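Local coordinates for protein sesquisabinene B synthase 2 (Santalum album, PDB 6A2C) that probably cyclises farnesyl diphosphate to the sesquiterpene sesquisabinene B, with magnesium or manganese as its metal cofactor, at residues Glu42-Leu47 against Lys258-Leu263; Glu100-Val105 against Asn134-Pro139. One frame throughout, in Å; residues are numbered along the deposited sequence.

Interaction 1: residues Glu42-Leu47 against Lys258-Leu263; sequences EFLQSL and KEIGRL
Ile260 and Gly261, on one face of helix 239-270, take Leu44, Gln45 and Leu47 of segment 42-47. The two helical segments run roughly antiparallel, at 145°, with axes 8.0 Å apart at closest approach, and no hydrogen bond joins them.

Lys258 points away from this face, yet its ammonium makes a weak hydrogen bond with the carbonyl of Gly48, just beyond 42-47. Ile260 makes both apolar side-chain contacts, one with each branch. With CG1 anti to the backbone N (chi1 -170°), that branch meets Leu44 CD1 at 4.2 Å, while CG2 lies 4.3 Å from Leu47 CD1. Both leucines start out toward helix 239-270 and each offers a single methyl, so the isoleucine is met by two branch ends. The same CG2 also approaches the carbonyl oxygen of Leu44, at 4.1 Å. Gly261 is where the backbones come nearest, its CA 4.2 Å from Gln45 CA. Gln45, its CG beside its own backbone N (chi1 -55°), lays that methylene against Gly261 O at 3.7 Å, a van der Waals contact; beyond CG the chain is extended and touches Ser264 and Arg265. Arg262 points away, its NH2 in a salt bridge with Glu303.

Helix 41-46 thus packs against helix 239-270 of the class I terpene synthase helical bundle, with Phe43, Leu44 and Leu47 also touching Ile558 of helix 546-558. The side chain of Ile260, about 11 Å from the bound farnesyl diphosphate, also touches Leu282, Ile283 and Tyr286 of helix 281-292.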
loop_
_atom_site.group_PDB
_atom_site.type_symbol
_atom_site.label_atom_id
_atom_site.label_comp_id
_atom_site.label_asym_id
_atom_site.label_seq_id
_atom_site.Cartn_x
_atom_site.Cartn_y
_atom_site.Cartn_z
ATOM N N GLU A 42 9.084 -10.160 7.367
ATOM C CA GLU A 42 9.628 -9.162 8.316
ATOM C C GLU A 42 11.061 -8.933 7.873
ATOM O O GLU A 42 11.486 -7.790 7.818
ATOM C CB GLU A 42 9.493 -9.618 9.779
ATOM C CG GLU A 42 10.748 -10.264 10.357
ATOM C CD GLU A 42 10.793 -10.378 11.877
ATOM O OE1 GLU A 42 10.841 -11.527 12.389
ATOM O OE2 GLU A 42 10.810 -9.317 12.549
ATOM N N PHE A 43 11.765 -9.998 7.506
ATOM C CA PHE A 43 13.152 -9.873 7.018
ATOM C C PHE A 43 13.154 -9.073 5.699
ATOM O O PHE A 43 14.086 -8.261 5.474
ATOM C CB PHE A 43 13.813 -11.234 6.862
ATOM C CG PHE A 43 15.109 -11.126 6.125
ATOM C CD1 PHE A 43 16.247 -10.684 6.771
ATOM C CD2 PHE A 43 15.156 -11.330 4.754
ATOM C CE1 PHE A 43 17.436 -10.542 6.077
ATOM C CE2 PHE A 43 16.343 -11.184 4.059
ATOM C CZ PHE A 43 17.482 -10.786 4.721
ATOM N N LEU A 44 12.170 -9.305 4.833
ATOM C CA LEU A 44 12.228 -8.761 3.452
ATOM C C LEU A 44 12.042 -7.242 3.582
ATOM O O LEU A 44 12.822 -6.494 2.966
ATOM C CB LEU A 44 11.207 -9.476 2.550
ATOM C CG LEU A 44 11.669 -10.843 2.013
ATOM C CD1 LEU A 44 10.636 -11.526 1.139
ATOM C CD2 LEU A 44 12.977 -10.735 1.247
ATOM N N GLN A 45 11.264 -6.841 4.581
ATOM C CA GLN A 45 11.089 -5.405 4.901
ATOM C C GLN A 45 12.341 -4.877 5.620
ATOM O O GLN A 45 12.705 -3.735 5.335
ATOM C CB GLN A 45 9.768 -5.234 5.640
ATOM C CG GLN A 45 8.584 -5.799 4.871
ATOM C CD GLN A 45 7.421 -6.163 5.756
ATOM O OE1 GLN A 45 7.121 -5.481 6.728
ATOM N NE2 GLN A 45 6.740 -7.245 5.423
ATOM N N SER A 46 12.986 -5.669 6.487
ATOM C CA SER A 46 14.267 -5.220 7.097
ATOM C C SER A 46 15.141 -4.569 6.016
ATOM O O SER A 46 15.880 -3.612 6.348
ATOM C CB SER A 46 15.023 -6.336 7.754
ATOM O OG SER A 46 16.039 -6.823 6.884
ATOM N N LEU A 47 15.080 -5.099 4.782
ATOM C CA LEU A 47 16.107 -4.886 3.722
ATOM C C LEU A 47 16.185 -3.406 3.336
ATOM O O LEU A 47 17.313 -2.894 3.211
ATOM C CB LEU A 47 15.769 -5.720 2.480
ATOM C CG LEU A 47 16.064 -7.219 2.539
ATOM C CD1 LEU A 47 15.742 -7.856 1.200
ATOM C CD2 LEU A 47 17.510 -7.487 2.916
ATOM N N LYS A 258 13.581 -1.811 -1.570
ATOM C CA LYS A 258 12.422 -1.029 -1.083
ATOM C C LYS A 258 11.148 -1.556 -1.737
ATOM O O LYS A 258 10.105 -1.500 -1.105
ATOM C CB LYS A 258 12.583 0.470 -1.327
ATOM C CG LYS A 258 13.474 1.128 -0.276
ATOM C CD LYS A 258 13.621 2.621 -0.434
ATOM C CE LYS A 258 14.457 3.222 0.681
ATOM N NZ LYS A 258 15.838 2.687 0.644
ATOM N N GLU A 259 11.228 -1.947 -2.998
ATOM C CA GLU A 259 10.048 -2.492 -3.728
ATOM C C GLU A 259 9.578 -3.761 -3.003
ATOM O O GLU A 259 8.360 -3.924 -2.842
ATOM C CB GLU A 259 10.419 -2.797 -5.180
ATOM C CG GLU A 259 10.733 -1.559 -5.980
ATOM C CD GLU A 259 11.312 -1.795 -7.347
ATOM O OE1 GLU A 259 11.430 -2.986 -7.762
ATOM O OE2 GLU A 259 11.691 -0.798 -7.983
ATOM N N ILE A 260 10.494 -4.653 -2.642
ATOM C CA ILE A 260 10.094 -5.968 -2.068
ATOM C C ILE A 260 9.477 -5.707 -0.701
ATOM O O ILE A 260 8.569 -6.437 -0.307
ATOM C CB ILE A 260 11.234 -7.007 -2.027
ATOM C CG1 ILE A 260 10.699 -8.396 -1.667
ATOM C CG2 ILE A 260 12.335 -6.611 -1.078
ATOM C CD1 ILE A 260 9.652 -8.910 -2.618
ATOM N N GLY A 261 9.968 -4.696 0.020
ATOM C CA GLY A 261 9.330 -4.282 1.276
ATOM C C GLY A 261 7.881 -3.872 1.060
ATOM O O GLY A 261 6.999 -4.302 1.852
ATOM N N ARG A 262 7.631 -2.995 0.095
ATOM C CA ARG A 262 6.260 -2.530 -0.216
ATOM C C ARG A 262 5.386 -3.722 -0.635
ATOM O O ARG A 262 4.212 -3.786 -0.219
ATOM C CB ARG A 262 6.271 -1.478 -1.324
ATOM C CG ARG A 262 6.600 -0.074 -0.823
ATOM C CD ARG A 262 6.427 0.993 -1.896
ATOM N NE ARG A 262 7.373 0.896 -2.993
ATOM C CZ ARG A 262 8.602 1.408 -3.027
ATOM N NH1 ARG A 262 9.106 2.047 -1.977
ATOM N NH2 ARG A 262 9.326 1.267 -4.118
ATOM N N LEU A 263 5.896 -4.543 -1.537
ATOM C CA LEU A 263 5.145 -5.712 -2.076
ATOM C C LEU A 263 4.853 -6.713 -0.953
ATOM O O LEU A 263 3.769 -7.246 -0.946
ATOM C CB LEU A 263 5.969 -6.337 -3.193
ATOM C CG LEU A 263 5.892 -5.533 -4.489
ATOM C CD1 LEU A 263 6.873 -6.061 -5.511
ATOM C CD2 LEU A 263 4.477 -5.544 -5.021
#

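Interaction 2: residues Glu100-Val105 against Asn134-Pro139; sequences EVKEAV and NGIFVP
Val105 meets Asn134 and Ile136 in the apolar part of this contact, where helix 98-109 faces the turn that follows helix 121-133. Its CG1 methyl is the shared point, 3.8 Å from Ile136 CD1 and equally far from the CB of Asn134. The isoleucine reaches it with CG1 beside its own backbone N (chi1 -66°) and the chain then extended, the two side chains running past each other in opposite senses. CG2 of Val105 takes the amide end of Asn134, 3.8 Å from ND2. Val105 also touches Ile130 of helix 121-133 and Ile85 of helix 78-90, so it is buried where its own helix 98-109 meets those two, in the alpha-helical N-terminal domain.

The turn itself is a Schellman motif: Ile136 N bonds back to Met131 O and Gly135 N to Arg132 O, with Gly135 at positive phi as the C-prime residue. This ending of helix 121-133 presents Asn134 and Ile136 to Val105.

Lys102 meets the oxygens of Asn134 with its methylenes, in van der Waals contacts. A turn about its CB-CG bond (chi2 62°) carries the chain to Asn134, with CE 3.6 Å from Asn134 O and CD 3.9 Å from Asn134 OD1. Its NZ is 4.0 Å from Asn134 O, too long for a hydrogen bond. The amide of Asn134 is held instead from the helix just before it, ND2 donating to Ile130 O.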
loop_
_atom_site.group_PDB
_atom_site.type_symbol
_atom_site.label_atom_id
_atom_site.label_comp_id
_atom_site.label_asym_id
_atom_site.label_seq_id
_atom_site.Cartn_x
_atom_site.Cartn_y
_atom_site.Cartn_z
ATOM N N GLU A 100 25.677 6.385 -25.860
ATOM C CA GLU A 100 27.115 6.172 -26.132
ATOM C C GLU A 100 27.294 4.805 -26.786
ATOM O O GLU A 100 28.141 4.702 -27.675
ATOM C CB GLU A 100 27.935 6.254 -24.846
ATOM C CG GLU A 100 27.917 7.630 -24.215
ATOM C CD GLU A 100 26.676 7.969 -23.416
ATOM O OE1 GLU A 100 25.860 7.040 -23.135
ATOM O OE2 GLU A 100 26.517 9.163 -23.082
ATOM N N VAL A 101 26.582 3.772 -26.307
ATOM C CA VAL A 101 26.769 2.398 -26.849
ATOM C C VAL A 101 26.301 2.399 -28.303
ATOM O O VAL A 101 27.027 1.853 -29.150
ATOM C CB VAL A 101 26.056 1.320 -26.005
ATOM C CG1 VAL A 101 26.035 -0.005 -26.718
ATOM C CG2 VAL A 101 26.691 1.193 -24.631
ATOM N N LYS A 102 25.130 2.968 -28.600
ATOM C CA LYS A 102 24.585 2.890 -29.976
ATOM C C LYS A 102 25.534 3.655 -30.910
ATOM O O LYS A 102 25.831 3.171 -32.001
ATOM C CB LYS A 102 23.163 3.451 -30.064
ATOM C CG LYS A 102 22.557 3.437 -31.462
ATOM C CD LYS A 102 22.415 2.032 -32.040
ATOM C CE LYS A 102 21.824 2.014 -33.435
ATOM N NZ LYS A 102 20.491 2.658 -33.460
ATOM N N GLU A 103 25.979 4.828 -30.481
ATOM C CA GLU A 103 26.893 5.681 -31.279
ATOM C C GLU A 103 28.205 4.935 -31.499
ATOM O O GLU A 103 28.683 4.958 -32.629
ATOM C CB GLU A 103 27.106 7.040 -30.613
ATOM C CG GLU A 103 26.077 8.070 -31.055
ATOM C CD GLU A 103 25.659 9.051 -29.980
ATOM O OE1 GLU A 103 26.555 9.627 -29.327
ATOM O OE2 GLU A 103 24.435 9.223 -29.789
ATOM N N ALA A 104 28.706 4.209 -30.501
ATOM C CA ALA A 104 29.919 3.380 -30.671
ATOM C C ALA A 104 29.642 2.301 -31.710
ATOM O O ALA A 104 30.521 2.045 -32.531
ATOM C CB ALA A 104 30.382 2.782 -29.350
ATOM N N VAL A 105 28.451 1.694 -31.676
ATOM C CA VAL A 105 28.086 0.586 -32.597
ATOM C C VAL A 105 28.007 1.138 -34.028
ATOM O O VAL A 105 28.471 0.468 -34.958
ATOM C CB VAL A 105 26.769 -0.080 -32.145
ATOM C CG1 VAL A 105 26.186 -0.989 -33.203
ATOM C CG2 VAL A 105 26.981 -0.825 -30.850
ATOM N N ASN A 134 21.566 -4.352 -32.375
ATOM C CA ASN A 134 21.365 -2.886 -32.461
ATOM C C ASN A 134 20.587 -2.505 -33.729
ATOM O O ASN A 134 20.582 -1.332 -34.074
ATOM C CB ASN A 134 22.708 -2.184 -32.319
ATOM C CG ASN A 134 23.162 -2.185 -30.883
ATOM O OD1 ASN A 134 22.718 -1.353 -30.104
ATOM N ND2 ASN A 134 23.994 -3.138 -30.505
ATOM N N GLY A 135 19.978 -3.467 -34.413
ATOM C CA GLY A 135 19.091 -3.203 -35.557
ATOM C C GLY A 135 19.866 -2.872 -36.823
ATOM O O GLY A 135 19.254 -2.331 -37.762
ATOM N N ILE A 136 21.153 -3.210 -36.873
ATOM C CA ILE A 136 22.016 -2.981 -38.074
ATOM C C ILE A 136 22.218 -4.331 -38.738
ATOM O O ILE A 136 22.859 -5.225 -38.139
ATOM C CB ILE A 136 23.338 -2.285 -37.715
ATOM C CG1 ILE A 136 23.080 -0.866 -37.210
ATOM C CG2 ILE A 136 24.284 -2.297 -38.912
ATOM C CD1 ILE A 136 24.186 -0.312 -36.333
ATOM N N PHE A 137 21.643 -4.508 -39.918
ATOM C CA PHE A 137 21.596 -5.833 -40.563
ATOM C C PHE A 137 23.016 -6.250 -40.962
ATOM O O PHE A 137 23.815 -5.412 -41.445
ATOM C CB PHE A 137 20.649 -5.853 -41.758
ATOM C CG PHE A 137 20.458 -7.235 -42.314
ATOM C CD1 PHE A 137 19.653 -8.156 -41.661
ATOM C CD2 PHE A 137 21.153 -7.645 -43.441
ATOM C CE1 PHE A 137 19.533 -9.451 -42.141
ATOM C CE2 PHE A 137 21.008 -8.928 -43.933
ATOM C CZ PHE A 137 20.179 -9.822 -43.292
ATOM N N VAL A 138 23.328 -7.512 -40.715
ATOM C CA VAL A 138 24.527 -8.190 -41.246
ATOM C C VAL A 138 24.025 -9.508 -41.785
ATOM O O VAL A 138 23.295 -10.206 -41.082
ATOM C CB VAL A 138 25.603 -8.404 -40.164
ATOM C CG1 VAL A 138 26.786 -9.158 -40.722
ATOM C CG2 VAL A 138 26.045 -7.110 -39.525
ATOM N N PRO A 139 24.355 -9.868 -43.039
ATOM C CA PRO A 139 23.898 -11.125 -43.621
ATOM C C PRO A 139 24.614 -12.355 -43.046
ATOM O O PRO A 139 25.757 -12.244 -42.623
ATOM C CB PRO A 139 24.206 -10.944 -45.119
ATOM C CG PRO A 139 25.369 -10.008 -45.126
ATOM C CD PRO A 139 25.085 -9.032 -44.009
#

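How the interactions relate
From the N terminus the chain enters helix 41-46, the first half of interaction 1, whose partner comes 211 residues later in helix 239-270. Within that long loop the chain passes through helix 98-109, then helix 121-133 and the turn after it, where interaction 2 closes a much shorter loop across 29 residues. Interaction 2 is therefore nested inside interaction 1, and the two do not touch: their centres are 39 Å apart and their nearest atoms about 22 Å. Interaction 2 ties helix 98-109 to the turn that ends the next helix, whereas interaction 1 ties the N-terminal helix to helix 239-270 of the class I bundle, some way from the metal site.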